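Local coordinates for protein beta-catenin homolog sys-1 (Caenorhabditis elegans, PDB 3C2G) that binds the TCF transcription factor POP-1 directly through its armadillo domain and serves as a transcription coregulator in the Wnt signaling asymmetry pathway, at residues 121-126 with 138-143. Sequence-based numbering, arbitrary orientation.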
loop_
_atom_site.group_PDB
_atom_site.type_symbol
_atom_site.label_atom_id
_atom_site.label_comp_id
_atom_site.label_asym_id
_atom_site.label_seq_id
_atom_site.Cartn_x
_atom_site.Cartn_y
_atom_site.Cartn_z
ATOM N N ASN A 121 -25.798 -4.538 22.002
ATOM C CA ASN A 121 -26.747 -5.641 21.955
ATOM C C ASN A 121 -27.784 -5.536 20.841
ATOM O O ASN A 121 -28.238 -6.544 20.320
ATOM C CB ASN A 121 -27.454 -5.827 23.284
ATOM C CG ASN A 121 -27.845 -7.264 23.512
ATOM O OD1 ASN A 121 -28.945 -7.701 23.140
ATOM N ND2 ASN A 121 -26.918 -8.035 24.081
ATOM N N LEU A 122 -28.148 -4.314 20.473
ATOM C CA LEU A 122 -29.121 -4.089 19.415
ATOM C C LEU A 122 -28.607 -4.415 17.994
ATOM O O LEU A 122 -29.411 -4.550 17.070
ATOM C CB LEU A 122 -29.636 -2.655 19.474
ATOM C CG LEU A 122 -30.456 -2.282 20.713
ATOM C CD1 LEU A 122 -30.214 -0.836 21.123
ATOM C CD2 LEU A 122 -31.912 -2.518 20.481
ATOM N N ILE A 123 -27.287 -4.530 17.813
ATOM C CA ILE A 123 -26.739 -4.953 16.515
ATOM C C ILE A 123 -26.286 -6.410 16.504
ATOM O O ILE A 123 -25.587 -6.843 15.595
ATOM C CB ILE A 123 -25.595 -4.051 16.009
ATOM C CG1 ILE A 123 -24.476 -3.948 17.053
ATOM C CG2 ILE A 123 -26.147 -2.696 15.572
ATOM C CD1 ILE A 123 -23.243 -3.256 16.543
ATOM N N SER A 124 -26.686 -7.163 17.520
ATOM C CA SER A 124 -26.506 -8.599 17.501
ATOM C C SER A 124 -27.116 -9.190 16.230
ATOM O O SER A 124 -28.224 -8.828 15.829
ATOM C CB SER A 124 -27.142 -9.235 18.729
ATOM O OG SER A 124 -26.875 -10.619 18.756
ATOM N N LEU A 125 -26.364 -10.094 15.607
ATOM C CA LEU A 125 -26.718 -10.696 14.323
ATOM C C LEU A 125 -28.085 -11.367 14.349
ATOM O O LEU A 125 -28.876 -11.192 13.426
ATOM C CB LEU A 125 -25.636 -11.694 13.886
ATOM C CG LEU A 125 -25.981 -12.689 12.776
ATOM C CD1 LEU A 125 -25.912 -12.039 11.398
ATOM C CD2 LEU A 125 -25.073 -13.895 12.853
ATOM N N ASN A 126 -28.354 -12.127 15.410
ATOM C CA ASN A 126 -29.632 -12.826 15.568
ATOM C C ASN A 126 -30.864 -11.906 15.625
ATOM O O ASN A 126 -31.987 -12.354 15.407
ATOM C CB ASN A 126 -29.588 -13.776 16.773
ATOM C CG ASN A 126 -29.619 -13.045 18.101
ATOM O OD1 ASN A 126 -30.461 -12.167 18.326
ATOM N ND2 ASN A 126 -28.713 -13.422 19.006
ATOM N N ASN A 138 -30.700 -1.563 12.286
ATOM C CA ASN A 138 -30.294 -0.737 11.154
ATOM C C ASN A 138 -30.065 0.696 11.576
ATOM O O ASN A 138 -29.210 1.391 11.040
ATOM C CB ASN A 138 -31.320 -0.803 10.017
ATOM C CG ASN A 138 -30.952 0.108 8.852
ATOM O OD1 ASN A 138 -31.681 1.062 8.534
ATOM N ND2 ASN A 138 -29.790 -0.161 8.224
ATOM N N GLN A 139 -30.824 1.121 12.569
ATOM C CA GLN A 139 -30.716 2.461 13.098
ATOM C C GLN A 139 -29.459 2.664 13.942
ATOM O O GLN A 139 -28.836 3.718 13.887
ATOM C CB GLN A 139 -31.956 2.770 13.918
ATOM C CG GLN A 139 -32.321 4.216 13.856
ATOM C CD GLN A 139 -33.792 4.428 13.953
ATOM O OE1 GLN A 139 -34.473 3.835 14.810
ATOM N NE2 GLN A 139 -34.312 5.293 13.083
ATOM N N VAL A 140 -29.086 1.654 14.718
ATOM C CA VAL A 140 -27.858 1.718 15.489
ATOM C C VAL A 140 -26.600 1.734 14.589
ATOM O O VAL A 140 -25.634 2.447 14.883
ATOM C CB VAL A 140 -27.802 0.583 16.519
ATOM C CG1 VAL A 140 -26.435 0.531 17.200
ATOM C CG2 VAL A 140 -28.922 0.761 17.558
ATOM N N PHE A 141 -26.627 0.976 13.488
ATOM C CA PHE A 141 -25.550 1.054 12.486
ATOM C C PHE A 141 -25.425 2.448 11.892
ATOM O O PHE A 141 -24.317 2.910 11.660
ATOM C CB PHE A 141 -25.703 0.007 11.368
ATOM C CG PHE A 141 -25.311 -1.384 11.786
ATOM C CD1 PHE A 141 -24.015 -1.660 12.211
ATOM C CD2 PHE A 141 -26.231 -2.416 11.750
ATOM C CE1 PHE A 141 -23.646 -2.938 12.592
ATOM C CE2 PHE A 141 -25.878 -3.685 12.135
ATOM C CZ PHE A 141 -24.576 -3.953 12.559
ATOM N N GLN A 142 -26.548 3.121 11.654
ATOM C CA GLN A 142 -26.497 4.515 11.183
ATOM C C GLN A 142 -25.923 5.497 12.223
ATOM O O GLN A 142 -25.296 6.493 11.859
ATOM C CB GLN A 142 -27.874 4.989 10.747
ATOM C CG GLN A 142 -28.258 4.599 9.334
ATOM C CD GLN A 142 -29.742 4.777 9.099
ATOM O OE1 GLN A 142 -30.194 5.854 8.692
ATOM N NE2 GLN A 142 -30.518 3.733 9.391
ATOM N N ILE A 143 -26.149 5.212 13.505
ATOM C CA ILE A 143 -25.661 6.056 14.589
ATOM C C ILE A 143 -24.134 5.956 14.691
ATOM O O ILE A 143 -23.450 6.973 14.811
ATOM C CB ILE A 143 -26.353 5.681 15.934
ATOM C CG1 ILE A 143 -27.794 6.215 15.962
ATOM C CG2 ILE A 143 -25.556 6.170 17.133
ATOM C CD1 ILE A 143 -28.716 5.454 16.932
#
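Packing of a turn region against a helix inside the armadillo domain is exemplified where I123, in the 121-126 segment, packs against V140 and F141 of helix 134-150. The branch methyl CG2 of I123 does most of the touching. It sits over the centre of one face of the F141 ring, 3.6 Å from the ring centroid and 13° off its normal, a clear CH-pi contact. The same methyl lies 3.6 Å from CG1 of V140, so a single carbon is shared by two consecutive residues of the helix. CG1 of I123 is placed between its own backbone N and carbonyl carbon (chi1 55°), which carries CD1 to within 4.0 Å of CE1 on the F141 ring. In the all-helical armadillo fold, contacts of this kind join successive helices of the superhelix through apolar side chains, and here no hydrogen bond crosses between the segments. The side chain of L122 crosses that of V140 at about a right angle, its CB 4.0 Å from V140 CG2. Replacing F141 by an alanine would probably leave the CG2 methyl of I123 without its aromatic platform and open a gap toward A189 and I190 of helix 189-198, which the F141 side chain also touches.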